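Local coordinates for extracellular solute-binding protein (Conexibacter woesei, PDB 4P98) that probably binds a small solute, perhaps a nucleoside as in PnrA-like relatives, and delivers it to an ABC transporter at the cell membrane, at residues 101-106 and 119-124; 112-117 and 266-271. All blocks are in the same frame, centred on the assembly; numbering follows the deposited sequence.

Contact 1: 101-106 and 119-124; sequences HFSASG and DGWTYD
One face of the Trp121 indole carries Ser105 CB, which sits 3.7 Å from the centroid of the five-membered ring in a CH-pi contact. Its nearest ring atom is Trp121 CE2. At the edge, in the ring plane, lie Ser103 OG and a water. The indole nitrogen Trp121 NE1 donates to this water over 2.8 Å, and Ser103 OG shares the same water at 2.7 Å. Trp121 CG stands between its own backbone N and carbonyl carbon (chi1 66°), which brings the indole face against Ser105 CB of the neighbouring strand. Ser103 OG also bonds Tyr255 of helix 249-261, and Ser105 OG bonds the backbone of Gly83. Replacing Trp121 with an alanine would probably uncover Ser105 CB and leave the bridging water without its indole donor.

The strands run parallel, with axes 4.8 Å apart. Asp119 N donates to Phe102 O, Ala104 N to Asp119 O, Trp121 N to Ala104 O and Gly106 N to Trp121 O. Beyond these, Thr122 OG1 donates to Gly106 O over 2.7 Å, in the carbonyl plane. Phe102 and Ala104 pack against helix 84-94, while Trp121 meets helix 249-261. This pairs two neighbouring inner strands of the parallel sheet in an alpha/beta domain of periplasmic-binding-protein type. The buried indole N-H is satisfied by water, and the threonine hydroxyl adds a side-chain bond next to the backbone pairing of Gly106 with Trp121.

Contact 2: 112-117 and 266-271; sequences ERLPPN and RRFDVL
Leu114 O is gripped by two nitrogens of Arg266. Arg266 NE donates to Leu114 O over 2.9 Å with an N-H...O angle of 163°. Arg266 NH1 reaches the same Leu114 O at 3.2 Å, less straight but on a lone pair. NE and NH1 both donate, so the grip is side-on, and the oxygen lies in the guanidinium plane. Arg266 gets there with a chain extended from CG to NE, running beside Pro116 and pointing the same way. Pro116 N lies over one face of the guanidinium, 3.6 Å from Arg266 NE. The proline ring follows alongside, with Pro116 CD 3.7 Å from Arg266 NH1.

The side chain of Leu114 points toward 266-271. Leu114 CD1 rests 3.6 Å from Arg267 O and makes a looser apolar contact with Phe268 CD1 at 4.3 Å. Phe268 also packs on Leu110 and Ala111, further back in the same loop. Thus the loop before strand 118-123 is held to residues 266-267, just before strand 268-271, and to Phe268 within it, by polar and apolar contacts together. Two N-H groups on one carbonyl oxygen probably restrain the rotation of the guanidinium, and its positive charge probably polarises that carbonyl.

Overall arrangement
Contacts 1 and 2 lie side by side, their centres about 7 Å apart. Both reach the six-stranded parallel sheet, where strand 118-123 sits between 101-105 and the outermost strand 268-271. Contact 1 pairs two strands, and contact 2 sets the loop joining them against the segment carrying 268-271. Along the chain the segments alternate: 101-106, 112-117, 119-124, then 266-271 far later. Between 119-124 and 266-271 the chain builds the separate five-stranded sheet and then returns. The two contacts meet directly, with Gly120 N and Arg267 O in a probable hydrogen bond. Together they join the late-returning edge strand to the earlier part of this sheet, consistent with the two-lobed architecture of solute-binding proteins.

Contact 1: 101-106 and 119-124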
ATOM      1  N   HIS A 101     -24.729  -0.266  -2.714  1.00 16.09           N
ATOM      2  CA  HIS A 101     -23.512  -0.520  -3.472  1.00 15.75           C
ATOM      3  C   HIS A 101     -22.357  -0.820  -2.519  1.00 14.34           C
ATOM      4  O   HIS A 101     -22.215  -0.165  -1.487  1.00 15.56           O
ATOM      5  CB  HIS A 101     -23.220   0.689  -4.366  1.00 16.24           C
ATOM      6  CG  HIS A 101     -24.410   1.132  -5.161  1.00 16.28           C
ATOM      7  ND1 HIS A 101     -25.186   2.215  -4.804  1.00 18.17           N
ATOM      8  CD2 HIS A 101     -25.001   0.592  -6.250  1.00 18.52           C
ATOM      9  CE1 HIS A 101     -26.180   2.345  -5.668  1.00 18.26           C
ATOM     10  NE2 HIS A 101     -26.090   1.371  -6.553  1.00 18.69           N
ATOM     11  N   PHE A 102     -21.554  -1.826  -2.859  1.00 13.30           N
ATOM     12  CA  PHE A 102     -20.482  -2.303  -1.990  1.00 12.93           C
ATOM     13  C   PHE A 102     -19.158  -2.437  -2.726  1.00 12.80           C
ATOM     14  O   PHE A 102     -19.138  -2.677  -3.936  1.00 12.33           O
ATOM     15  CB  PHE A 102     -20.848  -3.668  -1.409  1.00 12.78           C
ATOM     16  CG  PHE A 102     -22.104  -3.662  -0.572  1.00 12.99           C
ATOM     17  CD1 PHE A 102     -23.355  -3.766  -1.160  1.00 13.26           C
ATOM     18  CD2 PHE A 102     -22.024  -3.569   0.810  1.00 14.58           C
ATOM     19  CE1 PHE A 102     -24.510  -3.752  -0.388  1.00 14.27           C
ATOM     20  CE2 PHE A 102     -23.174  -3.567   1.592  1.00 15.01           C
ATOM     21  CZ  PHE A 102     -24.409  -3.657   0.995  1.00 14.67           C
ATOM     22  N   SER A 103     -18.064  -2.304  -1.979  1.00 11.86           N
ATOM     23  CA  SER A 103     -16.719  -2.543  -2.498  1.00 11.79           C
ATOM     24  C   SER A 103     -15.974  -3.502  -1.594  1.00 12.18           C
ATOM     25  O   SER A 103     -16.080  -3.424  -0.365  1.00 13.37           O
ATOM     26  CB  SER A 103     -15.950  -1.238  -2.609  1.00 11.30           C
ATOM     27  OG  SER A 103     -14.569  -1.452  -2.827  1.00 11.93           O
ATOM     28  N   ALA A 104     -15.209  -4.396  -2.202  1.00 12.67           N
ATOM     29  CA  ALA A 104     -14.393  -5.348  -1.459  1.00 12.29           C
ATOM     30  C   ALA A 104     -13.031  -5.464  -2.119  1.00 12.70           C
ATOM     31  O   ALA A 104     -12.897  -5.216  -3.324  1.00 12.05           O
ATOM     32  CB  ALA A 104     -15.079  -6.705  -1.416  1.00 12.60           C
ATOM     33  N   SER A 105     -12.020  -5.829  -1.333  1.00 13.10           N
ATOM     34  CA  SER A 105     -10.678  -6.019  -1.856  1.00 12.22           C
ATOM     35  C   SER A 105     -10.235  -7.439  -1.644  1.00 12.47           C
ATOM     36  O   SER A 105     -10.719  -8.113  -0.743  1.00 15.19           O
ATOM     37  CB  SER A 105      -9.697  -5.034  -1.221  1.00 12.69           C
ATOM     38  OG  SER A 105      -9.462  -5.290   0.167  1.00 12.88           O
ATOM     39  N   GLY A 106      -9.307  -7.909  -2.471  1.00 13.74           N
ATOM     40  CA  GLY A 106      -8.817  -9.273  -2.306  1.00 15.75           C
ATOM     41  C   GLY A 106      -7.818  -9.669  -3.361  1.00 16.15           C
ATOM     42  O   GLY A 106      -7.107  -8.820  -3.894  1.00 14.47           O
ATOM     43  N   ASP A 119     -18.352  -3.966  -6.446  1.00 11.69           N
ATOM     44  CA  ASP A 119     -17.108  -3.765  -7.195  1.00 11.53           C
ATOM     45  C   ASP A 119     -15.944  -4.310  -6.356  1.00 11.85           C
ATOM     46  O   ASP A 119     -15.930  -4.192  -5.120  1.00 12.32           O
ATOM     47  CB  ASP A 119     -16.864  -2.267  -7.466  1.00 12.11           C
ATOM     48  CG  ASP A 119     -17.753  -1.672  -8.562  1.00 11.98           C
ATOM     49  OD1 ASP A 119     -18.555  -2.392  -9.209  1.00 11.25           O
ATOM     50  OD2 ASP A 119     -17.614  -0.438  -8.788  1.00 11.85           O
ATOM     51  N   GLY A 120     -14.958  -4.900  -7.024  1.00 12.14           N
ATOM     52  CA  GLY A 120     -13.786  -5.443  -6.360  1.00 12.04           C
ATOM     53  C   GLY A 120     -12.478  -4.847  -6.846  1.00 12.82           C
ATOM     54  O   GLY A 120     -12.407  -4.277  -7.946  1.00 12.47           O
ATOM     55  N   TRP A 121     -11.436  -4.967  -6.027  1.00 11.48           N
ATOM     56  CA  TRP A 121     -10.104  -4.567  -6.458  1.00 11.63           C
ATOM     57  C   TRP A 121      -9.005  -5.394  -5.819  1.00 11.87           C
ATOM     58  O   TRP A 121      -9.211  -6.087  -4.802  1.00 11.51           O
ATOM     59  CB  TRP A 121      -9.867  -3.062  -6.252  1.00 11.73           C
ATOM     60  CG  TRP A 121      -9.843  -2.619  -4.808  1.00 12.33           C
ATOM     61  CD1 TRP A 121     -10.924  -2.271  -4.036  1.00 12.13           C
ATOM     62  CD2 TRP A 121      -8.686  -2.467  -3.975  1.00 11.77           C
ATOM     63  NE1 TRP A 121     -10.499  -1.915  -2.773  1.00 13.18           N
ATOM     64  CE2 TRP A 121      -9.133  -2.043  -2.711  1.00 12.43           C
ATOM     65  CE3 TRP A 121      -7.311  -2.667  -4.175  1.00 11.75           C
ATOM     66  CZ2 TRP A 121      -8.253  -1.807  -1.640  1.00 12.75           C
ATOM     67  CZ3 TRP A 121      -6.436  -2.419  -3.108  1.00 13.56           C
ATOM     68  CH2 TRP A 121      -6.915  -1.993  -1.861  1.00 13.02           C
ATOM     69  N   THR A 122      -7.837  -5.309  -6.439  1.00 11.61           N
ATOM     70  CA  THR A 122      -6.669  -6.036  -6.001  1.00 13.28           C
ATOM     71  C   THR A 122      -5.395  -5.242  -6.340  1.00 14.05           C
ATOM     72  O   THR A 122      -5.434  -4.248  -7.081  1.00 11.44           O
ATOM     73  CB  THR A 122      -6.618  -7.436  -6.640  1.00 13.77           C
ATOM     74  OG1 THR A 122      -5.596  -8.220  -6.016  1.00 15.96           O
ATOM     75  CG2 THR A 122      -6.338  -7.354  -8.113  1.00 14.12           C
ATOM     76  N   TYR A 123      -4.282  -5.684  -5.758  1.00 14.84           N
ATOM     77  CA  TYR A 123      -2.951  -5.204  -6.085  1.00 14.36           C
ATOM     78  C   TYR A 123      -1.942  -6.297  -5.790  1.00 14.21           C
ATOM     79  O   TYR A 123      -2.250  -7.271  -5.096  1.00 13.65           O
ATOM     80  CB  TYR A 123      -2.592  -3.949  -5.300  1.00 15.01           C
ATOM     81  CG  TYR A 123      -2.376  -4.167  -3.792  1.00 16.16           C
ATOM     82  CD1 TYR A 123      -3.449  -4.407  -2.934  1.00 16.21           C
ATOM     83  CD2 TYR A 123      -1.103  -4.106  -3.238  1.00 17.94           C
ATOM     84  CE1 TYR A 123      -3.251  -4.581  -1.557  1.00 18.35           C
ATOM     85  CE2 TYR A 123      -0.902  -4.274  -1.868  1.00 19.72           C
ATOM     86  CZ  TYR A 123      -1.978  -4.510  -1.039  1.00 19.82           C
ATOM     87  OH  TYR A 123      -1.767  -4.685   0.322  1.00 20.92           O
ATOM     88  N   ASP A 124      -0.741  -6.138  -6.323  0.70 15.17           N
ATOM     89  CA  ASP A 124       0.308  -7.144  -6.172  0.70 16.73           C
ATOM     90  C   ASP A 124       1.386  -6.606  -5.227  0.70 15.62           C
ATOM     91  O   ASP A 124       1.989  -5.560  -5.488  0.70 13.91           O
ATOM     92  CB  ASP A 124       0.922  -7.503  -7.532  0.70 19.85           C
ATOM     93  CG  ASP A 124      -0.001  -8.362  -8.407  0.70 22.23           C
ATOM     94  OD1 ASP A 124      -0.859  -9.106  -7.889  0.70 23.61           O
ATOM     95  OD2 ASP A 124       0.147  -8.302  -9.642  0.70 27.76           O
TER
HETATM   96  O   HOH W   1     -12.645  -1.781  -0.909  1.00 13.31           O

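Contact 2: 112-117 and 266-271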
ATOM      1  N   GLU A 112     -14.377 -13.159  -9.909  0.50 23.53           N
ATOM      2  CA  GLU A 112     -15.332 -14.262 -10.128  0.50 26.79           C
ATOM      3  C   GLU A 112     -16.571 -14.191  -9.235  0.50 25.39           C
ATOM      4  O   GLU A 112     -17.674 -14.530  -9.652  0.50 26.92           O
ATOM      5  CB  GLU A 112     -14.655 -15.607  -9.793  0.50 29.27           C
ATOM      6  CG  GLU A 112     -13.725 -16.211 -10.833  0.50 32.59           C
ATOM      7  CD  GLU A 112     -12.655 -17.083 -10.195  0.50 34.84           C
ATOM      8  OE1 GLU A 112     -12.738 -17.321  -8.969  0.50 37.70           O
ATOM      9  OE2 GLU A 112     -11.731 -17.530 -10.903  0.50 36.56           O
ATOM     10  N   ARG A 113     -16.360 -13.750  -8.004  1.00 22.28           N
ATOM     11  CA  ARG A 113     -17.289 -13.960  -6.889  1.00 25.05           C
ATOM     12  C   ARG A 113     -18.131 -12.726  -6.547  1.00 24.35           C
ATOM     13  O   ARG A 113     -18.779 -12.688  -5.509  1.00 24.81           O
ATOM     14  CB  ARG A 113     -16.484 -14.431  -5.671  1.00 28.03           C
ATOM     15  CG  ARG A 113     -15.565 -15.614  -5.992  1.00 32.00           C
ATOM     16  CD  ARG A 113     -14.649 -15.971  -4.838  1.00 35.57           C
ATOM     17  NE  ARG A 113     -15.454 -16.079  -3.630  1.00 39.89           N
ATOM     18  CZ  ARG A 113     -15.311 -15.347  -2.528  1.00 37.98           C
ATOM     19  NH1 ARG A 113     -14.326 -14.454  -2.414  1.00 34.20           N
ATOM     20  NH2 ARG A 113     -16.156 -15.542  -1.514  1.00 38.68           N
ATOM     21  N   LEU A 114     -18.133 -11.729  -7.426  1.00 21.08           N
ATOM     22  CA  LEU A 114     -18.838 -10.472  -7.171  1.00 19.39           C
ATOM     23  C   LEU A 114     -20.333 -10.566  -7.464  1.00 20.28           C
ATOM     24  O   LEU A 114     -20.718 -10.838  -8.600  1.00 22.78           O
ATOM     25  CB  LEU A 114     -18.249  -9.351  -8.038  1.00 18.24           C
ATOM     26  CG  LEU A 114     -16.789  -8.985  -7.788  1.00 17.69           C
ATOM     27  CD1 LEU A 114     -16.313  -7.931  -8.783  1.00 18.30           C
ATOM     28  CD2 LEU A 114     -16.599  -8.473  -6.370  1.00 18.59           C
ATOM     29  N   PRO A 115     -21.183 -10.316  -6.448  1.00 19.43           N
ATOM     30  CA  PRO A 115     -22.591 -10.090  -6.750  1.00 20.80           C
ATOM     31  C   PRO A 115     -22.773  -8.857  -7.650  1.00 20.73           C
ATOM     32  O   PRO A 115     -21.843  -8.049  -7.783  1.00 20.65           O
ATOM     33  CB  PRO A 115     -23.224  -9.863  -5.364  1.00 20.92           C
ATOM     34  CG  PRO A 115     -22.269 -10.450  -4.371  1.00 20.82           C
ATOM     35  CD  PRO A 115     -20.907 -10.271  -4.998  1.00 20.43           C
ATOM     36  N   PRO A 116     -23.955  -8.697  -8.263  1.00 22.34           N
ATOM     37  CA  PRO A 116     -24.190  -7.590  -9.202  1.00 20.64           C
ATOM     38  C   PRO A 116     -24.007  -6.201  -8.615  1.00 16.76           C
ATOM     39  O   PRO A 116     -23.868  -5.241  -9.365  1.00 17.08           O
ATOM     40  CB  PRO A 116     -25.657  -7.772  -9.619  1.00 23.65           C
ATOM     41  CG  PRO A 116     -25.988  -9.190  -9.292  1.00 24.17           C
ATOM     42  CD  PRO A 116     -25.165  -9.524  -8.083  1.00 23.80           C
ATOM     43  N   ASN A 117     -24.040  -6.087  -7.288  1.00 14.92           N
ATOM     44  CA  ASN A 117     -23.912  -4.800  -6.626  1.00 15.42           C
ATOM     45  C   ASN A 117     -22.593  -4.595  -5.890  1.00 13.46           C
ATOM     46  O   ASN A 117     -22.503  -3.719  -5.025  1.00 13.21           O
ATOM     47  CB  ASN A 117     -25.097  -4.551  -5.672  1.00 15.25           C
ATOM     48  CG  ASN A 117     -25.204  -5.584  -4.557  1.00 14.81           C
ATOM     49  OD1 ASN A 117     -24.728  -6.717  -4.684  1.00 14.41           O
ATOM     50  ND2 ASN A 117     -25.877  -5.207  -3.468  1.00 14.45           N
ATOM     51  N   ARG A 266     -19.862  -5.100 -10.336  1.00 14.52           N
ATOM     52  CA  ARG A 266     -19.028  -6.062 -11.052  1.00 15.87           C
ATOM     53  C   ARG A 266     -17.793  -5.500 -11.758  1.00 15.08           C
ATOM     54  O   ARG A 266     -17.156  -6.209 -12.520  1.00 16.41           O
ATOM     55  CB  ARG A 266     -19.881  -6.945 -11.985  1.00 18.60           C
ATOM     56  CG  ARG A 266     -20.567  -8.024 -11.171  1.00 22.13           C
ATOM     57  CD  ARG A 266     -21.615  -8.831 -11.894  1.00 24.26           C
ATOM     58  NE  ARG A 266     -22.024  -9.930 -11.010  1.00 27.93           N
ATOM     59  CZ  ARG A 266     -23.036 -10.766 -11.234  1.00 28.93           C
ATOM     60  NH1 ARG A 266     -23.299 -11.721 -10.353  1.00 29.63           N
ATOM     61  NH2 ARG A 266     -23.793 -10.646 -12.311  1.00 30.69           N
ATOM     62  N   ARG A 267     -17.414  -4.268 -11.435  1.00 13.64           N
ATOM     63  CA  ARG A 267     -16.124  -3.729 -11.846  1.00 14.20           C
ATOM     64  C   ARG A 267     -15.036  -4.447 -11.070  1.00 14.45           C
ATOM     65  O   ARG A 267     -15.198  -4.721  -9.863  1.00 13.78           O
ATOM     66  CB  ARG A 267     -16.059  -2.233 -11.571  1.00 15.33           C
ATOM     67  CG  ARG A 267     -15.001  -1.484 -12.376  1.00 17.58           C
ATOM     68  CD  ARG A 267     -15.363  -1.404 -13.869  1.00 16.81           C
ATOM     69  NE  ARG A 267     -16.579  -0.633 -14.127  1.00 17.97           N
ATOM     70  CZ  ARG A 267     -16.649   0.697 -14.188  1.00 19.17           C
ATOM     71  NH1 ARG A 267     -15.565   1.452 -13.981  1.00 18.08           N
ATOM     72  NH2 ARG A 267     -17.821   1.283 -14.444  1.00 21.06           N
ATOM     73  N   PHE A 268     -13.950  -4.800 -11.751  1.00 12.76           N
ATOM     74  CA  PHE A 268     -12.799  -5.333 -11.056  1.00 13.73           C
ATOM     75  C   PHE A 268     -11.544  -4.567 -11.443  1.00 13.62           C
ATOM     76  O   PHE A 268     -11.071  -4.643 -12.578  1.00 13.21           O
ATOM     77  CB  PHE A 268     -12.612  -6.837 -11.273  1.00 13.76           C
ATOM     78  CG  PHE A 268     -11.648  -7.441 -10.310  1.00 13.82           C
ATOM     79  CD1 PHE A 268     -12.005  -7.606  -8.986  1.00 14.53           C
ATOM     80  CD2 PHE A 268     -10.366  -7.804 -10.704  1.00 14.82           C
ATOM     81  CE1 PHE A 268     -11.113  -8.129  -8.072  1.00 15.06           C
ATOM     82  CE2 PHE A 268      -9.471  -8.337  -9.791  1.00 15.89           C
ATOM     83  CZ  PHE A 268      -9.842  -8.501  -8.473  1.00 14.54           C
ATOM     84  N   ASP A 269     -11.011  -3.840 -10.469  1.00 12.59           N
ATOM     85  CA  ASP A 269      -9.892  -2.937 -10.694  1.00 13.85           C
ATOM     86  C   ASP A 269      -8.572  -3.492 -10.151  1.00 13.66           C
ATOM     87  O   ASP A 269      -8.502  -4.007  -9.018  1.00 12.81           O
ATOM     88  CB  ASP A 269     -10.219  -1.577 -10.064  1.00 14.10           C
ATOM     89  CG  ASP A 269     -11.461  -0.938 -10.660  1.00 15.49           C
ATOM     90  OD1 ASP A 269     -11.534  -0.868 -11.911  1.00 17.88           O
ATOM     91  OD2 ASP A 269     -12.366  -0.505  -9.895  1.00 14.50           O
ATOM     92  N   VAL A 270      -7.525  -3.396 -10.961  1.00 13.03           N
ATOM     93  CA  VAL A 270      -6.190  -3.705 -10.506  1.00 14.33           C
ATOM     94  C   VAL A 270      -5.473  -2.377 -10.235  1.00 14.60           C
ATOM     95  O   VAL A 270      -5.399  -1.504 -11.107  1.00 15.07           O
ATOM     96  CB  VAL A 270      -5.413  -4.535 -11.540  1.00 15.77           C
ATOM     97  CG1 VAL A 270      -4.038  -4.890 -11.014  1.00 16.44           C
ATOM     98  CG2 VAL A 270      -6.178  -5.810 -11.879  1.00 17.37           C
ATOM     99  N   LEU A 271      -4.971  -2.206  -9.021  1.00 12.25           N
ATOM    100  CA  LEU A 271      -4.179  -1.024  -8.702  1.00 12.91           C
ATOM    101  C   LEU A 271      -2.726  -1.408  -8.884  1.00 12.19           C
ATOM    102  O   LEU A 271      -2.235  -2.304  -8.209  1.00 12.16           O
ATOM    103  CB  LEU A 271      -4.458  -0.528  -7.280  1.00 13.76           C
ATOM    104  CG  LEU A 271      -5.638   0.434  -7.119  1.00 14.59           C
ATOM    105  CD1 LEU A 271      -6.963  -0.248  -7.427  1.00 14.49           C
ATOM    106  CD2 LEU A 271      -5.636   1.004  -5.707  1.00 14.70           C
TER